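Local atomic coordinates of chymotrypsin (Cellulomonas bogoriensis, PDB entry 2EA3), a protein that probably cleaves peptide bonds in proteins as a chymotrypsin-like serine endopeptidase of the S1 family, this chain being its protease domain. Residues A[86-91]-A[106-111]. Sequence-based numbering, arbitrary orientation.
Sequences TAAPVG and GTITAL
V90 turns CG1 anti to its own backbone nitrogen (chi1 170°), which brings that methyl to the carbonyl oxygens of I108 and T109 and leaves CG2 for the side chain of L111. CG1 of V90 lies 3.7 Å from I108 O. CG2 of V90 lies 3.7 Å from CG of L111, and the two side chains run past each other in opposite directions. I108 points its side chain toward the loop. CG2 of I108, anti to the backbone nitrogen, comes within 3.8 Å of CA of V90. Its CG1 branch is extended and reaches along to A88. There CD1 of I108 lies 4.2 Å from CB of A88. CD1 also meets the carbonyl oxygens of A88 and P89.

One backbone hydrogen bond crosses the contact. G91 N donates to I108 O at 2.7 Å. I108 also pairs with S92 through the backbone, and P89 O accepts a bond from S92 OG. On its other side the strand is paired with R127, which T109 and A110 both face in a classic beta bulge. I108 and L111 both touch I126 of strand 125-128. The loop thus leads into strand 93-98 beside its antiparallel neighbour 102-110, at the surface of the second six-stranded barrel of the chymotrypsin fold.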
# COMPACT_ATOMS: atom_id res chain seq x y z
N THR A 86 9.05 -7.33 8.83
CA THR A 86 9.04 -7.32 10.29
C THR A 86 8.44 -6.00 10.74
O THR A 86 8.93 -4.95 10.33
CB THR A 86 10.47 -7.42 10.86
OG1 THR A 86 11.07 -8.63 10.38
CG2 THR A 86 10.42 -7.43 12.39
N ALA A 87 7.40 -6.08 11.57
CA ALA A 87 6.66 -4.89 12.00
C ALA A 87 7.51 -4.03 12.93
O ALA A 87 8.24 -4.55 13.79
CB ALA A 87 5.35 -5.29 12.68
N ALA A 88 7.41 -2.73 12.72
CA ALA A 88 8.15 -1.74 13.48
C ALA A 88 7.26 -1.27 14.61
O ALA A 88 6.02 -1.23 14.47
CB ALA A 88 8.57 -0.58 12.59
N PRO A 89 7.87 -0.92 15.75
CA PRO A 89 7.08 -0.45 16.88
C PRO A 89 6.63 1.01 16.77
O PRO A 89 7.15 1.77 15.96
CB PRO A 89 8.04 -0.62 18.07
CG PRO A 89 9.37 -0.49 17.50
CD PRO A 89 9.30 -1.03 16.08
N VAL A 90 5.67 1.39 17.60
CA VAL A 90 5.27 2.79 17.73
C VAL A 90 6.51 3.67 17.94
O VAL A 90 7.45 3.25 18.64
CB VAL A 90 4.24 2.94 18.88
CG1 VAL A 90 3.96 4.40 19.22
CG2 VAL A 90 2.93 2.19 18.53
N GLY A 91 6.52 4.85 17.32
CA GLY A 91 7.67 5.77 17.35
C GLY A 91 8.64 5.64 16.18
O GLY A 91 9.47 6.52 15.97
N GLY A 106 7.35 10.14 8.17
CA GLY A 106 6.73 10.55 9.42
C GLY A 106 7.10 9.49 10.43
O GLY A 106 8.14 8.83 10.30
N THR A 107 6.22 9.30 11.41
CA THR A 107 6.46 8.34 12.49
C THR A 107 5.16 7.61 12.80
O THR A 107 4.06 8.16 12.60
CB THR A 107 6.98 9.02 13.76
OG1 THR A 107 5.97 9.89 14.26
CG2 THR A 107 8.24 9.86 13.46
N ILE A 108 5.29 6.39 13.30
CA ILE A 108 4.13 5.61 13.69
C ILE A 108 3.71 6.13 15.07
O ILE A 108 4.53 6.17 15.98
CB ILE A 108 4.44 4.11 13.80
CG1 ILE A 108 4.79 3.49 12.43
CG2 ILE A 108 3.28 3.37 14.51
CD1 ILE A 108 5.33 2.05 12.54
N THR A 109 2.44 6.52 15.21
CA THR A 109 1.99 7.05 16.50
C THR A 109 1.03 6.16 17.26
O THR A 109 0.81 6.37 18.45
CB THR A 109 1.36 8.46 16.37
OG1 THR A 109 0.21 8.39 15.53
CG2 THR A 109 2.36 9.45 15.83
N ALA A 110 0.44 5.18 16.58
CA ALA A 110 -0.43 4.20 17.21
C ALA A 110 -0.56 2.98 16.33
O ALA A 110 -0.38 3.06 15.11
CB ALA A 110 -1.83 4.78 17.49
N LEU A 111 -0.88 1.85 16.96
CA LEU A 111 -1.25 0.64 16.26
C LEU A 111 -2.69 0.29 16.63
O LEU A 111 -3.24 0.79 17.62
CB LEU A 111 -0.30 -0.51 16.62
CG LEU A 111 1.21 -0.26 16.44
CD1 LEU A 111 1.99 -1.42 17.10
CD2 LEU A 111 1.60 -0.07 14.97